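PDB 4HVT: post-proline cleaving enzyme from Rickettsia typhi, which probably acts as a serine-type oligopeptidase that cleaves peptides on the carboxyl side of proline, as in the prolyl oligopeptidase family. Local coordinates for residues A[220-223]-A[224-227]; A[365-369]-A[370-374]. One frame throughout, in Å; residues are numbered along the deposited sequence. Where two conformers were deposited one is given.

Interaction 1: A[220-223]-A[224-227]; sequences IWKR and GESI. With EDO (1,2-ethanediol), chain B.
Trp221 lays one face of its indole against Ile227. CG1 of Ile227 sits over the six-membered ring in a CH-pi contact, 3.9 Å from the ring centroid and 9° off its normal. The contact belongs to a type II beta turn, Lys222 to Glu225, at the end of strand 217-222 in the beta-propeller domain. The turn is closed by Glu225 N, which bonds to Lys222 O at 3.3 Å. Gly224 takes the third position of the turn, with positive phi.

The indole lies along the loop because CG of Trp221 is anti to the backbone N (chi1 -167°). This brings NE1 to Glu225 O at 2.9 Å. The bond is bent, with an N-H...O angle of 140°, and NE1 lies above the carbonyl plane. The side-chain packing and this bond together fix the rotation of the ring. Phe173 adds an edge-to-face contact from outside the turn.

A 1,2-ethanediol, probably from the crystallisation liquor, lies over the other indole face through C2. Its O2 donates to Glu225 O, so that carbonyl accepts two bonds. Its O1 accepts from Gly224 N at 2.9 Å.

Arg223 turns to neighbouring parts of the propeller, with salt bridges to Glu160 and Asp196 and a hydrogen bond to Lys195 O. The Glu225 carboxylate crosses the bent Lys222 chain, with OE2 3.4 Å from Lys222 CE. The charged ends do not meet: Lys222 NZ stays 4.8 Å from Glu225 OE2. A water accepts from Lys222 N at 3.0 Å; its approach to Glu225 OE1 is suspiciously short and doubtful.

Interaction 2: A[365-369]-A[370-374]; sequences ATYDN and VVAKV
Val371 C lies at an edge of the Tyr367 ring, near its plane, while Val370 C and Ala372 N approach the ring obliquely. Its CD1 is 3.6 Å from Ala372 N. The ring lies beside the turn end of a beta hairpin, strands 362-368 and 371-380, in the beta-propeller domain. With CG anti to the carbonyl carbon (chi1 -64°), the ring swings beside the backbone N and toward the second strand, and its CD1-CE1 edge then faces that strand. CE1 reaches Ala372 CB at 4.2 Å. Ile398 of the next sheet and Ile491 and Ala493 of a loop also touch this tyrosine.

Asn369 and Val370 form the tight connection, both with positive phi (53° and 60°). Asp368 N donates to Val371 O at 2.9 Å beside it. Farther along, Thr366 and Lys373 are a hydrogen-bonded antiparallel pair. Thr366 N meets Lys373 O at 2.8 Å, nearly in line with the carbonyl, and Lys373 N returns a bond to Thr366 O.

Ala365, Tyr367, Ala372 and Val374 share one sheet face, where Phe399 packs on both alanines and on Val374. Thr366, Asp368, Val371 and Lys373 lie on the other. There the side chains of Thr366 and Lys373 cross at about a right angle, OG1 of Thr366 lying 3.6 Å from Lys373 CB. A water holds Thr366 OG1 at 2.8 Å and donates a weak bond to Lys373 O.

In the fold
Both contacts are local turns within the N-terminal beta-propeller, but they belong to different sheets. Interaction 1 takes in the end of strand 217-222, of a four-stranded antiparallel sheet, and the loop after it. Interaction 2 joins strands 362-368 and 371-380 of a later antiparallel sheet. Their centres are 45 Å apart and their nearest atoms about 33 Å apart, so they do not touch. Interaction 1 lies far out, with its centre 32 Å from the centre of the chain. Interaction 2 lies 19 Å from it. The hairpin tip at 369-370 meets residues beyond the propeller sheets: Asn369 O bonds to Gln451 NE2, and the Asn369 side chain touches Phe522. The probable catalytic triad, Ser566, Asp649 and His682, takes no part in either contact.

Interaction 1: A[220-223]-A[224-227]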
ATOM      1  N   ILE A 220     -27.415   2.856   4.568  1.00 10.96           N
ATOM      2  CA  ILE A 220     -27.773   3.974   3.687  1.00 11.40           C
ATOM      3  C   ILE A 220     -28.336   5.098   4.573  1.00 11.44           C
ATOM      4  O   ILE A 220     -29.128   4.859   5.503  1.00 11.68           O
ATOM      5  CB  ILE A 220     -28.746   3.510   2.560  1.00 12.10           C
ATOM      6  CG1 ILE A 220     -29.003   4.584   1.534  1.00 12.91           C
ATOM      7  CG2 ILE A 220     -30.040   3.006   3.139  1.00 12.83           C
ATOM      8  CD1 ILE A 220     -29.672   4.056   0.243  1.00 13.02           C
ATOM      9  N   TRP A 221     -27.957   6.341   4.270  1.00 11.29           N
ATOM     10  CA  TRP A 221     -28.223   7.468   5.160  1.00 11.88           C
ATOM     11  C   TRP A 221     -28.631   8.681   4.348  1.00 12.43           C
ATOM     12  O   TRP A 221     -27.914   9.081   3.385  1.00 12.18           O
ATOM     13  CB  TRP A 221     -26.990   7.753   6.010  1.00 11.71           C
ATOM     14  CG  TRP A 221     -27.202   8.683   7.174  1.00 12.03           C
ATOM     15  CD1 TRP A 221     -28.376   8.951   7.829  1.00 12.61           C
ATOM     16  CD2 TRP A 221     -26.174   9.381   7.886  1.00 11.90           C
ATOM     17  NE1 TRP A 221     -28.153   9.847   8.831  1.00 12.97           N
ATOM     18  CE2 TRP A 221     -26.804  10.129   8.888  1.00 12.56           C
ATOM     19  CE3 TRP A 221     -24.795   9.471   7.741  1.00 11.52           C
ATOM     20  CZ2 TRP A 221     -26.089  10.923   9.800  1.00 12.88           C
ATOM     21  CZ3 TRP A 221     -24.086  10.320   8.610  1.00 11.82           C
ATOM     22  CH2 TRP A 221     -24.754  11.030   9.618  1.00 12.49           C
ATOM     23  N   LYS A 222     -29.763   9.264   4.731  1.00 13.50           N
ATOM     24  CA  LYS A 222     -30.414  10.398   4.090  1.00 14.53           C
ATOM     25  C   LYS A 222     -30.108  11.687   4.809  1.00 14.49           C
ATOM     26  O   LYS A 222     -30.061  11.764   6.053  1.00 14.66           O
ATOM     27  CB  LYS A 222     -31.954  10.194   4.070  1.00 16.29           C
ATOM     28  CG  LYS A 222     -32.448   8.991   3.285  1.00 17.62           C
ATOM     29  CD  LYS A 222     -33.939   8.707   3.583  1.00 20.10           C
ATOM     30  CE  LYS A 222     -34.878   9.804   3.169  1.00 23.11           C
ATOM     31  NZ  LYS A 222     -34.775   9.898   1.699  1.00 25.03           N
ATOM     32  N   ARG A 223     -29.903  12.712   4.014  1.00 14.52           N
ATOM     33  CA  ARG A 223     -29.670  14.048   4.509  1.00 15.09           C
ATOM     34  C   ARG A 223     -30.801  14.490   5.408  1.00 16.08           C
ATOM     35  O   ARG A 223     -31.989  14.230   5.128  1.00 16.34           O
ATOM     36  CB  ARG A 223     -29.437  15.055   3.360  1.00 14.99           C
ATOM     37  CG  ARG A 223     -29.015  16.415   3.836  1.00 15.36           C
ATOM     38  CD  ARG A 223     -28.703  17.393   2.697  1.00 15.56           C
ATOM     39  NE  ARG A 223     -27.685  16.936   1.768  1.00 14.59           N
ATOM     40  CZ  ARG A 223     -26.380  16.944   2.003  1.00 14.05           C
ATOM     41  NH1 ARG A 223     -25.896  17.415   3.150  1.00 14.22           N
ATOM     42  NH2 ARG A 223     -25.565  16.483   1.086  1.00 13.66           N
ATOM     43  N   GLY A 224     -30.416  15.093   6.529  1.00 16.62           N
ATOM     44  CA  GLY A 224     -31.310  15.679   7.487  1.00 17.79           C
ATOM     45  C   GLY A 224     -31.728  14.760   8.604  1.00 18.06           C
ATOM     46  O   GLY A 224     -32.333  15.234   9.560  1.00 18.92           O
ATOM     47  N   GLU A 225     -31.491  13.450   8.442  1.00 17.97           N
ATOM     48  CA  GLU A 225     -31.887  12.440   9.439  1.00 18.44           C
ATOM     49  C   GLU A 225     -30.750  12.084  10.376  1.00 17.37           C
ATOM     50  O   GLU A 225     -29.614  12.023   9.972  1.00 16.56           O
ATOM     51  CB  GLU A 225     -32.336  11.163   8.765  1.00 19.64           C
ATOM     52  CG  GLU A 225     -33.542  11.372   7.861  1.00 22.12           C
ATOM     53  CD  GLU A 225     -34.136  10.081   7.301  1.00 24.05           C
ATOM     54  OE1 GLU A 225     -33.637   8.931   7.600  1.00 23.45           O
ATOM     55  OE2 GLU A 225     -35.114  10.271   6.520  1.00 29.15           O
ATOM     56  N   SER A 226     -31.085  11.833  11.644  1.00 17.49           N
ATOM     57  CA  SER A 226     -30.102  11.342  12.603  0.50 17.18           C
ATOM     58  C   SER A 226     -29.523  10.022  12.117  1.00 16.14           C
ATOM     59  O   SER A 226     -30.203   9.243  11.462  1.00 15.76           O
ATOM     60  CB  SER A 226     -30.762  11.127  13.977  0.50 17.96           C
ATOM     61  OG  SER A 226     -29.797  10.698  14.918  0.50 18.35           O
ATOM     62  N   ILE A 227     -28.281   9.729  12.489  1.00 15.68           N
ATOM     63  CA  ILE A 227     -27.606   8.499  12.079  1.00 15.60           C
ATOM     64  C   ILE A 227     -28.285   7.273  12.684  1.00 16.12           C
ATOM     65  O   ILE A 227     -28.245   6.181  12.126  1.00 15.93           O
ATOM     66  CB  ILE A 227     -26.104   8.509  12.437  1.00 15.59           C
ATOM     67  CG1 ILE A 227     -25.330   7.552  11.555  1.00 15.00           C
ATOM     68  CG2 ILE A 227     -25.907   8.027  13.876  1.00 15.87           C
ATOM     69  CD1 ILE A 227     -23.844   7.771  11.641  1.00 15.01           C
TER
HETATM   70  C1  EDO B 801     -26.570  14.820   7.129  1.00 14.27           C
HETATM   71  O1  EDO B 801     -27.612  15.796   6.911  1.00 14.88           O
HETATM   72  C2  EDO B 801     -27.225  13.513   7.579  1.00 13.93           C
HETATM   73  O2  EDO B 801     -27.757  13.765   8.889  1.00 14.84           O
HETATM   74  O   HOH W   1     -31.484   8.098   6.859  1.00 15.02           O

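Interaction 2: A[365-369]-A[370-374]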
ATOM      1  N   ALA A 365      -2.384  -1.084 -18.177  1.00  8.11           N
ATOM      2  CA  ALA A 365      -1.018  -1.073 -17.710  1.00  8.14           C
ATOM      3  C   ALA A 365      -0.648  -2.470 -17.242  1.00  8.16           C
ATOM      4  O   ALA A 365      -1.383  -3.115 -16.465  1.00  7.93           O
ATOM      5  CB  ALA A 365      -0.832  -0.046 -16.623  1.00  7.97           C
ATOM      6  N   THR A 366       0.471  -2.971 -17.717  1.00  8.42           N
ATOM      7  CA  THR A 366       1.014  -4.290 -17.355  1.00  8.77           C
ATOM      8  C   THR A 366       2.512  -4.194 -17.040  1.00  9.07           C
ATOM      9  O   THR A 366       3.104  -3.133 -17.144  1.00  9.08           O
ATOM     10  CB  THR A 366       0.831  -5.326 -18.493  1.00  9.04           C
ATOM     11  OG1 THR A 366       1.547  -4.933 -19.708  1.00  9.37           O
ATOM     12  CG2 THR A 366      -0.657  -5.475 -18.857  1.00  8.95           C
ATOM     13  N   TYR A 367       3.117  -5.307 -16.619  1.00  9.52           N
ATOM     14  CA  TYR A 367       4.567  -5.473 -16.614  1.00 10.05           C
ATOM     15  C   TYR A 367       4.938  -6.676 -17.470  1.00 10.66           C
ATOM     16  O   TYR A 367       4.225  -7.684 -17.533  1.00 10.34           O
ATOM     17  CB  TYR A 367       5.127  -5.707 -15.222  1.00 10.07           C
ATOM     18  CG  TYR A 367       4.947  -4.558 -14.247  1.00  9.82           C
ATOM     19  CD1 TYR A 367       5.851  -3.477 -14.229  1.00 10.15           C
ATOM     20  CD2 TYR A 367       3.875  -4.518 -13.366  1.00  9.64           C
ATOM     21  CE1 TYR A 367       5.676  -2.443 -13.345  1.00  9.89           C
ATOM     22  CE2 TYR A 367       3.710  -3.463 -12.492  1.00  9.55           C
ATOM     23  CZ  TYR A 367       4.622  -2.432 -12.486  1.00  9.77           C
ATOM     24  OH  TYR A 367       4.442  -1.374 -11.602  1.00 10.32           O
ATOM     25  N   ASP A 368       6.052  -6.545 -18.151  1.00 11.34           N
ATOM     26  CA  ASP A 368       6.715  -7.647 -18.827  1.00 12.60           C
ATOM     27  C   ASP A 368       8.120  -7.736 -18.216  1.00 12.73           C
ATOM     28  O   ASP A 368       8.933  -6.820 -18.400  1.00 12.68           O
ATOM     29  CB  ASP A 368       6.820  -7.312 -20.320  1.00 13.89           C
ATOM     30  CG  ASP A 368       7.513  -8.385 -21.118  1.00 15.54           C
ATOM     31  OD1 ASP A 368       7.874  -9.419 -20.526  1.00 16.08           O
ATOM     32  OD2 ASP A 368       7.673  -8.217 -22.379  1.00 16.76           O
ATOM     33  N   ASN A 369       8.390  -8.798 -17.457  1.00 12.97           N
ATOM     34  CA  ASN A 369       9.629  -8.903 -16.712  1.00 13.72           C
ATOM     35  C   ASN A 369       9.870  -7.673 -15.833  1.00 12.74           C
ATOM     36  O   ASN A 369      10.968  -7.169 -15.699  1.00 12.83           O
ATOM     37  CB  ASN A 369      10.790  -9.215 -17.667  1.00 15.19           C
ATOM     38  CG  ASN A 369      11.896  -9.975 -16.976  1.00 17.08           C
ATOM     39  OD1 ASN A 369      11.679 -10.626 -15.948  1.00 18.22           O
ATOM     40  ND2 ASN A 369      13.096  -9.908 -17.537  1.00 19.10           N
ATOM     41  N   VAL A 370       8.807  -7.254 -15.147  1.00 12.24           N
ATOM     42  CA  VAL A 370       8.841  -6.141 -14.164  1.00 11.56           C
ATOM     43  C   VAL A 370       9.273  -4.833 -14.798  1.00 11.35           C
ATOM     44  O   VAL A 370       9.813  -3.977 -14.129  1.00 11.51           O
ATOM     45  CB  VAL A 370       9.707  -6.479 -12.914  1.00 11.72           C
ATOM     46  CG1 VAL A 370       9.187  -5.723 -11.712  1.00 11.72           C
ATOM     47  CG2 VAL A 370       9.695  -7.958 -12.619  1.00 12.27           C
ATOM     48  N   VAL A 371       8.974  -4.684 -16.091  1.00 10.91           N
ATOM     49  CA  VAL A 371       9.106  -3.425 -16.819  1.00 10.76           C
ATOM     50  C   VAL A 371       7.690  -2.991 -17.300  1.00 10.33           C
ATOM     51  O   VAL A 371       6.964  -3.768 -17.932  1.00 10.16           O
ATOM     52  CB  VAL A 371       9.995  -3.563 -18.062  1.00 11.09           C
ATOM     53  CG1 VAL A 371      10.129  -2.203 -18.723  1.00 11.14           C
ATOM     54  CG2 VAL A 371      11.357  -4.112 -17.676  1.00 11.59           C
ATOM     55  N   ALA A 372       7.307  -1.771 -16.988  1.00 10.27           N
ATOM     56  CA  ALA A 372       5.960  -1.300 -17.339  1.00  9.94           C
ATOM     57  C   ALA A 372       5.727  -1.216 -18.859  1.00 10.24           C
ATOM     58  O   ALA A 372       6.618  -0.794 -19.627  1.00 10.50           O
ATOM     59  CB  ALA A 372       5.648   0.053 -16.711  1.00  9.72           C
ATOM     60  N   LYS A 373       4.533  -1.639 -19.233  1.00 10.00           N
ATOM     61  CA  LYS A 373       4.046  -1.586 -20.624  1.00 10.37           C
ATOM     62  C   LYS A 373       2.619  -1.101 -20.572  1.00  9.98           C
ATOM     63  O   LYS A 373       1.841  -1.540 -19.711  1.00  9.54           O
ATOM     64  CB  LYS A 373       4.090  -2.973 -21.249  1.00 10.84           C
ATOM     65  CG  LYS A 373       5.480  -3.620 -21.236  1.00 11.51           C
ATOM     66  CD  LYS A 373       6.512  -2.884 -22.118  1.00 12.38           C
ATOM     67  CE  LYS A 373       7.930  -3.377 -21.853  1.00 13.21           C
ATOM     68  NZ  LYS A 373       8.989  -2.753 -22.700  1.00 14.22           N
ATOM     69  N   VAL A 374       2.253  -0.258 -21.530  1.00  9.91           N
ATOM     70  CA  VAL A 374       0.929   0.329 -21.572  1.00  9.40           C
ATOM     71  C   VAL A 374       0.362   0.349 -23.002  1.00  9.56           C
ATOM     72  O   VAL A 374       1.054   0.650 -23.961  1.00  9.64           O
ATOM     73  CB  VAL A 374       0.991   1.793 -21.045  1.00  9.41           C
ATOM     74  CG1 VAL A 374      -0.377   2.465 -21.027  1.00  9.39           C
ATOM     75  CG2 VAL A 374       1.563   1.839 -19.651  1.00  9.14           C
TER
HETATM   76  O   HOH W   2       0.055  -3.510 -21.567  1.00 13.38           O